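Local coordinates for 3,4-dihydroxybenzoate decarboxylase (Enterobacter cloacae, PDB 5NY5), which probably catalyses the reversible decarboxylation of 3,4-dihydroxybenzoate to catechol as a UbiD-family enzyme that uses prenylated FMN and a metal ion, at residues F122-D126 with P127-L131; V174-R177 with D178-S181; Q381-A384 with A385-L389; E345-P348 with G349-Q352. All coordinates share one frame; numbering follows the deposited sequence.

Contact 1 of 4, residues F122-D126 with P127-L131; sequences FYADD and PDFDL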
loop_
_atom_site.group_PDB
_atom_site.type_symbol
_atom_site.label_atom_id
_atom_site.label_comp_id
_atom_site.label_asym_id
_atom_site.label_seq_id
_atom_site.Cartn_x
_atom_site.Cartn_y
_atom_site.Cartn_z
ATOM N N PHE A 122 -50.600 6.399 -40.733
ATOM C CA PHE A 122 -50.475 5.071 -41.323
ATOM C C PHE A 122 -50.926 4.054 -40.283
ATOM O O PHE A 122 -50.237 3.846 -39.279
ATOM C CB PHE A 122 -49.040 4.793 -41.768
ATOM C CG PHE A 122 -48.584 5.634 -42.926
ATOM C CD1 PHE A 122 -48.162 6.937 -42.730
ATOM C CD2 PHE A 122 -48.557 5.115 -44.207
ATOM C CE1 PHE A 122 -47.737 7.709 -43.789
ATOM C CE2 PHE A 122 -48.131 5.883 -45.269
ATOM C CZ PHE A 122 -47.720 7.181 -45.060
ATOM N N TYR A 123 -52.077 3.429 -40.513
ATOM C CA TYR A 123 -52.570 2.406 -39.602
ATOM C C TYR A 123 -51.935 1.059 -39.919
ATOM O O TYR A 123 -51.723 0.714 -41.086
ATOM C CB TYR A 123 -54.092 2.298 -39.684
ATOM C CG TYR A 123 -54.824 3.524 -39.188
ATOM C CD1 TYR A 123 -54.963 3.772 -37.830
ATOM C CD2 TYR A 123 -55.383 4.429 -40.080
ATOM C CE1 TYR A 123 -55.632 4.889 -37.374
ATOM C CE2 TYR A 123 -56.057 5.548 -39.633
ATOM C CZ TYR A 123 -56.178 5.774 -38.279
ATOM O OH TYR A 123 -56.850 6.889 -37.835
ATOM N N ALA A 124 -51.633 0.296 -38.870
ATOM C CA ALA A 124 -50.962 -0.987 -39.028
ATOM C C ALA A 124 -51.906 -2.113 -39.424
ATOM O O ALA A 124 -51.429 -3.190 -39.800
ATOM C CB ALA A 124 -50.233 -1.366 -37.738
ATOM N N ASP A 125 -53.221 -1.903 -39.347
ATOM C CA ASP A 125 -54.159 -2.935 -39.770
ATOM C C ASP A 125 -54.207 -3.101 -41.283
ATOM O O ASP A 125 -54.791 -4.079 -41.763
ATOM C CB ASP A 125 -55.561 -2.634 -39.230
ATOM C CG ASP A 125 -55.974 -1.192 -39.442
ATOM O OD1 ASP A 125 -55.432 -0.541 -40.358
ATOM O OD2 ASP A 125 -56.849 -0.710 -38.689
ATOM N N ASP A 126 -53.620 -2.181 -42.037
ATOM C CA ASP A 126 -53.510 -2.355 -43.479
ATOM C C ASP A 126 -52.583 -3.529 -43.778
ATOM O O ASP A 126 -51.483 -3.601 -43.217
ATOM C CB ASP A 126 -52.978 -1.080 -44.130
ATOM C CG ASP A 126 -53.005 -1.140 -45.644
ATOM O OD1 ASP A 126 -52.182 -1.872 -46.231
ATOM O OD2 ASP A 126 -53.844 -0.441 -46.248
ATOM N N PRO A 127 -52.982 -4.464 -44.644
ATOM C CA PRO A 127 -52.112 -5.618 -44.925
ATOM C C PRO A 127 -50.834 -5.253 -45.655
ATOM O O PRO A 127 -49.851 -5.996 -45.551
ATOM C CB PRO A 127 -53.003 -6.531 -45.776
ATOM C CG PRO A 127 -53.992 -5.609 -46.404
ATOM C CD PRO A 127 -54.249 -4.528 -45.391
ATOM N N ASP A 128 -50.810 -4.143 -46.389
ATOM C CA ASP A 128 -49.605 -3.682 -47.061
ATOM C C ASP A 128 -48.745 -2.789 -46.177
ATOM O O ASP A 128 -47.754 -2.230 -46.656
ATOM C CB ASP A 128 -49.969 -2.942 -48.349
ATOM C CG ASP A 128 -50.633 -3.844 -49.369
ATOM O OD1 ASP A 128 -50.179 -4.997 -49.525
ATOM O OD2 ASP A 128 -51.611 -3.404 -50.008
ATOM N N PHE A 129 -49.102 -2.643 -44.903
ATOM C CA PHE A 129 -48.299 -1.846 -43.988
ATOM C C PHE A 129 -46.971 -2.538 -43.707
ATOM O O PHE A 129 -46.911 -3.756 -43.518
ATOM C CB PHE A 129 -49.058 -1.614 -42.682
ATOM C CG PHE A 129 -48.283 -0.839 -41.657
ATOM C CD1 PHE A 129 -47.561 -1.494 -40.673
ATOM C CD2 PHE A 129 -48.279 0.543 -41.674
ATOM C CE1 PHE A 129 -46.848 -0.784 -39.730
ATOM C CE2 PHE A 129 -47.569 1.258 -40.731
ATOM C CZ PHE A 129 -46.853 0.593 -39.758
ATOM N N ASP A 130 -45.901 -1.748 -43.684
ATOM C CA ASP A 130 -44.566 -2.271 -43.407
ATOM C C ASP A 130 -43.723 -1.136 -42.856
ATOM O O ASP A 130 -43.504 -0.135 -43.547
ATOM C CB ASP A 130 -43.929 -2.859 -44.666
ATOM C CG ASP A 130 -42.663 -3.644 -44.369
ATOM O OD1 ASP A 130 -42.138 -3.536 -43.242
ATOM O OD2 ASP A 130 -42.187 -4.369 -45.266
ATOM N N LEU A 131 -43.247 -1.294 -41.621
ATOM C CA LEU A 131 -42.442 -0.251 -40.999
ATOM C C LEU A 131 -41.128 -0.046 -41.739
ATOM O O LEU A 131 -40.579 1.061 -41.733
ATOM C CB LEU A 131 -42.187 -0.603 -39.534
ATOM C CG LEU A 131 -41.807 0.532 -38.587
ATOM C CD1 LEU A 131 -42.745 1.713 -38.765
ATOM C CD2 LEU A 131 -41.827 0.039 -37.150
#
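The backbone of Ala-124 lies over the phenyl ring of Phe-129, its CA 3.9 Å from the ring centroid and close to the ring normal, a CH-pi contact offset toward the rim. The methyl group follows along that rim, with Ala-124 CB 4.0 Å from Phe-129 CE1. At the ring's edge, in its plane, stands Phe-122: its CB is 4.0 Å from Phe-129 CE2, while its own phenyl turns away from the turn toward Leu-134. Phe-129 reaches this place because its CG is anti to the backbone N (chi1 178°), which swings the ring back over the chain that precedes it. Two consecutive type I beta turns, Tyr-123 to Asp-126 and Asp-126 to Phe-129, fold the chain so that this return is possible. In the second, Phe-129 N donates to Asp-126 O (3.1 Å). The side chain of Asp-126 adds an Asx turn: with CG likewise anti to N (chi1 -173°), OD1 bends over Pro-127 and accepts from Asp-128 N at 2.7 Å, met nearly along its C-O axis. The ring of Phe-129 continues onto Val-306 and Val-309 of strand 303-311, and Asp-130 beyond it is the N-cap of helix 131-134. Asp-126 OD1 also lies 4.1 Å from Asp-128 OD2, two like charges on a largely exposed turn; their repulsion is probably eased by solvent and, for Asp-126, by the hydrogen bond it accepts from Asp-128 N. This is consistent with apolar burial on the Phe-129 side and hydrogen bonds with solvent-eased charge at Asp-126 and Asp-128.

Contact 2 of 4, residues V174-R177 with D178-S181; sequences VQER and DELS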
loop_
_atom_site.group_PDB
_atom_site.type_symbol
_atom_site.label_atom_id
_atom_site.label_comp_id
_atom_site.label_asym_id
_atom_site.label_seq_id
_atom_site.Cartn_x
_atom_site.Cartn_y
_atom_site.Cartn_z
ATOM N N VAL A 174 -35.762 -2.453 -34.919
ATOM C CA VAL A 174 -36.813 -2.912 -35.818
ATOM C C VAL A 174 -36.715 -4.424 -35.965
ATOM O O VAL A 174 -35.665 -4.958 -36.341
ATOM C CB VAL A 174 -36.715 -2.213 -37.179
ATOM C CG1 VAL A 174 -37.749 -2.770 -38.137
ATOM C CG2 VAL A 174 -36.884 -0.714 -37.015
ATOM N N GLN A 175 -37.809 -5.122 -35.673
ATOM C CA GLN A 175 -37.850 -6.576 -35.724
ATOM C C GLN A 175 -38.710 -7.105 -36.861
ATOM O O GLN A 175 -38.260 -7.954 -37.635
ATOM C CB GLN A 175 -38.360 -7.135 -34.388
ATOM C CG GLN A 175 -37.545 -6.703 -33.180
ATOM C CD GLN A 175 -36.134 -7.265 -33.186
ATOM O OE1 GLN A 175 -35.828 -8.202 -33.922
ATOM N NE2 GLN A 175 -35.269 -6.693 -32.359
ATOM N N GLU A 176 -39.947 -6.625 -36.978
ATOM C CA GLU A 176 -40.844 -7.079 -38.031
ATOM C C GLU A 176 -41.470 -5.890 -38.745
ATOM O O GLU A 176 -41.112 -4.740 -38.475
ATOM C CB GLU A 176 -41.937 -7.982 -37.455
ATOM C CG GLU A 176 -41.423 -9.156 -36.641
ATOM C CD GLU A 176 -40.741 -10.208 -37.490
ATOM O OE1 GLU A 176 -40.911 -10.186 -38.726
ATOM O OE2 GLU A 176 -40.034 -11.062 -36.917
ATOM N N ARG A 177 -42.406 -6.158 -39.660
ATOM C CA ARG A 177 -43.130 -5.074 -40.314
ATOM C C ARG A 177 -43.980 -4.281 -39.332
ATOM O O ARG A 177 -44.297 -3.118 -39.603
ATOM C CB ARG A 177 -44.017 -5.625 -41.433
ATOM C CG ARG A 177 -44.849 -6.827 -41.024
ATOM C CD ARG A 177 -46.142 -6.920 -41.819
ATOM N NE ARG A 177 -47.199 -6.096 -41.238
ATOM C CZ ARG A 177 -48.477 -6.159 -41.595
ATOM N NH1 ARG A 177 -49.372 -5.375 -41.010
ATOM N NH2 ARG A 177 -48.862 -7.010 -42.534
ATOM N N ASP A 178 -44.355 -4.879 -38.199
ATOM C CA ASP A 178 -45.187 -4.182 -37.228
ATOM C C ASP A 178 -44.728 -4.417 -35.794
ATOM O O ASP A 178 -45.530 -4.265 -34.866
ATOM C CB ASP A 178 -46.652 -4.601 -37.377
ATOM C CG ASP A 178 -46.852 -6.095 -37.222
ATOM O OD1 ASP A 178 -45.850 -6.840 -37.236
ATOM O OD2 ASP A 178 -48.016 -6.528 -37.096
ATOM N N GLU A 179 -43.462 -4.778 -35.586
ATOM C CA GLU A 179 -42.950 -5.097 -34.262
ATOM C C GLU A 179 -41.604 -4.425 -34.032
ATOM O O GLU A 179 -40.769 -4.352 -34.938
ATOM C CB GLU A 179 -42.809 -6.612 -34.074
ATOM C CG GLU A 179 -44.119 -7.372 -34.183
ATOM C CD GLU A 179 -43.934 -8.866 -34.035
ATOM O OE1 GLU A 179 -42.807 -9.293 -33.705
ATOM O OE2 GLU A 179 -44.912 -9.613 -34.250
ATOM N N LEU A 180 -41.403 -3.944 -32.808
ATOM C CA LEU A 180 -40.142 -3.364 -32.374
ATOM C C LEU A 180 -39.758 -3.955 -31.027
ATOM O O LEU A 180 -40.620 -4.290 -30.211
ATOM C CB LEU A 180 -40.229 -1.839 -32.246
ATOM C CG LEU A 180 -40.618 -1.011 -33.468
ATOM C CD1 LEU A 180 -41.231 0.300 -33.017
ATOM C CD2 LEU A 180 -39.405 -0.752 -34.338
ATOM N N SER A 181 -38.454 -4.075 -30.796
ATOM C CA SER A 181 -37.931 -4.492 -29.504
ATOM C C SER A 181 -37.444 -3.263 -28.749
ATOM O O SER A 181 -36.697 -2.448 -29.299
ATOM C CB SER A 181 -36.797 -5.504 -29.666
ATOM O OG SER A 181 -35.703 -4.940 -30.362
#
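Glu-179 O takes two backbone N-H groups from across the turn, Gln-175 N at 3.1 Å and Glu-176 N at 3.2 Å, both arriving from the same face of its carbonyl plane. Next to this forked bond the side chain of Gln-175, bent at chi2 (-66°), folds back along the opposing strand. Its NE2 donates to Ser-181 OG at 2.7 Å, with the hydroxyl close to the amide plane. Glu-176 and Glu-179 run side by side and point the same way; Glu-176 CG sits 3.2 Å from Glu-179 OE1, and the two carboxylate planes are turned 75° apart. Val-174 and Leu-180 form a non-hydrogen-bonded antiparallel pair, their branches meeting at Val-174 CG2 and Leu-180 CD2, 3.7 Å apart. Two successive donors, Gln-175 and Glu-176, opposite one residue make a classic beta bulge at the turn end of the beta hairpin of strands 165-174 and 179-182, within the antiparallel sheet of the family's FMN-binding domain. Further out, the Gln-175 amide is held at both ends, OE1 by Gln-279 NE2 and NE2 additionally by Glu-277 O. Glu-176 OE2 and Glu-179 OE1 are 4.6 Å apart; the salt bridge of Lys-305 with Glu-179 OE2 and a weak hydrogen bond between His-280 NE2 and Glu-176 OE2 probably ease their repulsion. On the face that carries Val-174 and Leu-180, Phe-149 of strand 148-157 packs against both.

Contact 3 of 4, residues Q381-A384 with A385-L389; sequences QGQA and ALIAL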
loop_
_atom_site.group_PDB
_atom_site.type_symbol
_atom_site.label_atom_id
_atom_site.label_comp_id
_atom_site.label_asym_id
_atom_site.label_seq_id
_atom_site.Cartn_x
_atom_site.Cartn_y
_atom_site.Cartn_z
ATOM N N GLN A 381 -11.747 19.428 -0.716
ATOM C CA GLN A 381 -11.749 18.970 -2.101
ATOM C C GLN A 381 -12.069 17.484 -2.185
ATOM O O GLN A 381 -12.794 17.048 -3.085
ATOM C CB GLN A 381 -10.411 19.280 -2.779
ATOM C CG GLN A 381 -9.207 18.506 -2.262
ATOM C CD GLN A 381 -8.494 19.224 -1.140
ATOM O OE1 GLN A 381 -9.110 19.945 -0.355
ATOM N NE2 GLN A 381 -7.185 19.043 -1.067
ATOM N N GLY A 382 -11.547 16.691 -1.247
ATOM C CA GLY A 382 -11.934 15.297 -1.180
ATOM C C GLY A 382 -13.375 15.119 -0.756
ATOM O O GLY A 382 -14.049 14.191 -1.209
ATOM N N GLN A 383 -13.869 15.999 0.115
ATOM C CA GLN A 383 -15.287 15.984 0.447
ATOM C C GLN A 383 -16.135 16.216 -0.796
ATOM O O GLN A 383 -17.153 15.544 -0.994
ATOM C CB GLN A 383 -15.591 17.038 1.510
ATOM C CG GLN A 383 -17.023 17.011 2.017
ATOM C CD GLN A 383 -17.361 15.718 2.740
ATOM O OE1 GLN A 383 -16.510 15.117 3.394
ATOM N NE2 GLN A 383 -18.608 15.283 2.618
ATOM N N ALA A 384 -15.717 17.148 -1.655
ATOM C CA ALA A 384 -16.451 17.398 -2.891
ATOM C C ALA A 384 -16.458 16.169 -3.789
ATOM O O ALA A 384 -17.465 15.874 -4.442
ATOM C CB ALA A 384 -15.848 18.593 -3.626
ATOM N N ALA A 385 -15.340 15.439 -3.836
ATOM C CA ALA A 385 -15.278 14.232 -4.651
ATOM C C ALA A 385 -16.175 13.140 -4.089
ATOM O O ALA A 385 -16.829 12.414 -4.846
ATOM C CB ALA A 385 -13.835 13.742 -4.754
ATOM N N LEU A 386 -16.223 13.013 -2.764
ATOM C CA LEU A 386 -17.099 12.021 -2.151
ATOM C C LEU A 386 -18.567 12.342 -2.402
ATOM O O LEU A 386 -19.384 11.431 -2.576
ATOM C CB LEU A 386 -16.819 11.931 -0.653
ATOM C CG LEU A 386 -15.408 11.469 -0.292
ATOM C CD1 LEU A 386 -15.200 11.495 1.211
ATOM C CD2 LEU A 386 -15.152 10.085 -0.848
ATOM N N ILE A 387 -18.924 13.625 -2.419
ATOM C CA ILE A 387 -20.315 13.994 -2.660
ATOM C C ILE A 387 -20.726 13.611 -4.075
ATOM O O ILE A 387 -21.803 13.044 -4.293
ATOM C CB ILE A 387 -20.530 15.493 -2.389
ATOM C CG1 ILE A 387 -20.290 15.811 -0.917
ATOM C CG2 ILE A 387 -21.933 15.901 -2.775
ATOM C CD1 ILE A 387 -20.278 17.290 -0.611
ATOM N N ALA A 388 -19.869 13.898 -5.054
ATOM C CA ALA A 388 -20.180 13.557 -6.439
ATOM C C ALA A 388 -20.304 12.050 -6.621
ATOM O O ALA A 388 -21.235 11.568 -7.277
ATOM C CB ALA A 388 -19.112 14.127 -7.369
ATOM N N LEU A 389 -19.364 11.290 -6.054
ATOM C CA LEU A 389 -19.446 9.835 -6.116
ATOM C C LEU A 389 -20.732 9.324 -5.482
ATOM O O LEU A 389 -21.360 8.390 -5.995
ATOM C CB LEU A 389 -18.233 9.217 -5.422
ATOM C CG LEU A 389 -16.891 9.322 -6.144
ATOM C CD1 LEU A 389 -15.761 8.945 -5.208
ATOM C CD2 LEU A 389 -16.886 8.432 -7.371
#
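Ile-387 lies one helical turn beyond Gln-383, and the closest packing between the two is to backbone: Ile-387 CG1 comes to 3.1 Å from Gln-383 O. Leu-386 does the same one residue earlier, its CG 3.2 Å from Gly-382 O. In both, the gamma carbon (CG of Leu-386, CG1 of Ile-387) lies beside the residue's own N, anti to the carbonyl carbon (chi1 near -63°), which tips the branch back toward the preceding turn. Regular i to i+4 hydrogen bonds run beneath them, including Leu-386 N to Gly-382 O at 2.9 Å and Ile-387 N to Gln-383 O at 3.0 Å. The side-chain-to-side-chain part is looser. Gln-383, bent at chi2 (64°), brings its amide across Ile-387 at a slant, and Gln-383 NE2 stays 4.0 Å from Ile-387 CG1, a loose van der Waals contact. That amide is used elsewhere: NE2 donates to Leu-389 O of the second subunit, so this flank is a subunit interface and not a solvent face. Leu-430 of the second subunit packs on Leu-386, and Ala-390 of that subunit on Ile-387. Helix 380-391 is the crossover of a beta-alpha-beta unit between strands 365-370 and 397-401. Ala-385 lies on Ile-398 and Leu-400 of the latter and on Ile-460 of strand 455-462, whereas Ile-387 and Ala-388 face helix 324-346.

Contact 4 of 4, residues E345-P348 with G349-Q352; sequences EAIP and GFLQ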
loop_
_atom_site.group_PDB
_atom_site.type_symbol
_atom_site.label_atom_id
_atom_site.label_comp_id
_atom_site.label_asym_id
_atom_site.label_seq_id
_atom_site.Cartn_x
_atom_site.Cartn_y
_atom_site.Cartn_z
ATOM N N GLU A 345 -25.123 22.695 -1.852
ATOM C CA GLU A 345 -25.852 22.546 -0.600
ATOM C C GLU A 345 -24.901 22.237 0.554
ATOM O O GLU A 345 -24.991 22.844 1.627
ATOM C CB GLU A 345 -26.904 21.449 -0.745
ATOM C CG GLU A 345 -27.777 21.251 0.476
ATOM C CD GLU A 345 -28.117 19.791 0.713
ATOM O OE1 GLU A 345 -27.220 19.033 1.140
ATOM O OE2 GLU A 345 -29.279 19.398 0.467
ATOM N N ALA A 346 -23.971 21.305 0.345
ATOM C CA ALA A 346 -23.090 20.895 1.431
ATOM C C ALA A 346 -21.973 21.903 1.673
ATOM O O ALA A 346 -21.638 22.190 2.827
ATOM C CB ALA A 346 -22.512 19.513 1.138
ATOM N N ILE A 347 -21.380 22.444 0.610
ATOM C CA ILE A 347 -20.272 23.392 0.732
ATOM C C ILE A 347 -20.562 24.607 -0.140
ATOM O O ILE A 347 -20.137 24.648 -1.303
ATOM C CB ILE A 347 -18.931 22.748 0.341
ATOM C CG1 ILE A 347 -18.879 21.281 0.765
ATOM C CG2 ILE A 347 -17.778 23.496 0.983
ATOM C CD1 ILE A 347 -17.662 20.552 0.255
ATOM N N PRO A 348 -21.267 25.614 0.367
ATOM C CA PRO A 348 -21.643 26.753 -0.481
ATOM C C PRO A 348 -20.437 27.570 -0.921
ATOM O O PRO A 348 -19.537 27.864 -0.131
ATOM C CB PRO A 348 -22.572 27.575 0.420
ATOM C CG PRO A 348 -23.037 26.614 1.474
ATOM C CD PRO A 348 -21.892 25.684 1.698
ATOM N N GLY A 349 -20.434 27.943 -2.200
ATOM C CA GLY A 349 -19.406 28.803 -2.745
ATOM C C GLY A 349 -18.082 28.138 -3.044
ATOM O O GLY A 349 -17.133 28.834 -3.421
ATOM N N PHE A 350 -17.986 26.818 -2.902
ATOM C CA PHE A 350 -16.724 26.105 -3.067
ATOM C C PHE A 350 -16.564 25.583 -4.491
ATOM O O PHE A 350 -15.599 25.924 -5.180
ATOM C CB PHE A 350 -16.644 24.962 -2.048
ATOM C CG PHE A 350 -15.314 24.262 -2.008
ATOM C CD1 PHE A 350 -14.149 24.968 -1.767
ATOM C CD2 PHE A 350 -15.235 22.890 -2.174
ATOM C CE1 PHE A 350 -12.932 24.323 -1.717
ATOM C CE2 PHE A 350 -14.019 22.238 -2.121
ATOM C CZ PHE A 350 -12.867 22.956 -1.893
ATOM N N LEU A 351 -17.505 24.762 -4.942
ATOM C CA LEU A 351 -17.468 24.255 -6.305
ATOM C C LEU A 351 -17.691 25.394 -7.291
ATOM O O LEU A 351 -18.666 26.140 -7.181
ATOM C CB LEU A 351 -18.529 23.176 -6.496
ATOM C CG LEU A 351 -18.479 22.405 -7.814
ATOM C CD1 LEU A 351 -17.216 21.557 -7.891
ATOM C CD2 LEU A 351 -19.716 21.540 -7.972
ATOM N N GLN A 352 -16.776 25.534 -8.249
ATOM C CA GLN A 352 -16.911 26.558 -9.277
ATOM C C GLN A 352 -17.635 26.034 -10.507
ATOM O O GLN A 352 -18.478 26.734 -11.075
ATOM C CB GLN A 352 -15.536 27.099 -9.670
ATOM C CG GLN A 352 -14.729 27.623 -8.497
ATOM C CD GLN A 352 -15.490 28.655 -7.691
ATOM O OE1 GLN A 352 -15.941 29.665 -8.223
ATOM N NE2 GLN A 352 -15.642 28.400 -6.397
#
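From Ile-347 to Phe-350 the backbone makes a type II beta turn, with Pro-348 and Gly-349 at its corners and a weak bond of 3.4 Å from Phe-350 N to Ile-347 O closing it. This Pro-Gly turn is the link between helix 324-346 and strand 351-356, an outermost strand, within this chain, of the mixed sheet in the C-terminal domain. Gly-349 has the positive phi (78°) that the second corner of a type II turn requires. Under the turn the side chains of Ile-347 and Phe-350 lie alongside each other and point the same way; Phe-350 CG is anti to its backbone N (chi1 -173°), which sets the ring beside Ile-347. The gamma methyl does the touching: Ile-347 CG2 is 3.6 Å from Phe-350 CB and 4.0 Å from its CG, while the delta methyl, CD1, reaches only as far as Phe-350 CD2 at 4.2 Å. Both side chains continue onto Arg-380 of helix 380-391, and Phe-350 also meets Val-370 of the adjoining strand. The turn's polar atoms have partners beyond it, Gly-349 N with Glu-344 OE2 and Pro-348 O with Arg-373 NH1. At the start of the strand, the side chain of Gln-352 folds back over the preceding backbone, and its NE2 donates to Phe-350 O at 2.8 Å from above the carbonyl plane.

Overall arrangement
The four contacts form two pairs on opposite sides of the chain's centre. Contacts 1 and 2, with centres 12 Å apart, both reach the antiparallel sheet of the FMN-binding domain and are joined by Arg-177: its O probably accepts a hydrogen bond from Leu-131 N at 2.9 Å, and its guanidinium packs on the turn of contact 1. Contacts 3 and 4, 11 Å apart between centres, pack together in the C-terminal domain, where Ile-387 CD1 comes to 3.6 Å from Ala-346 CB. Any contact of one pair lies 45 to 56 Å, centre to centre, from any of the other. Contact 2 lies nearest the cofactor site: Ser-181 is about 8 Å, side chain to side chain, from Arg-171 and Phe-183, which bind prenylated FMN in another structure of this enzyme; the cofactor is absent here.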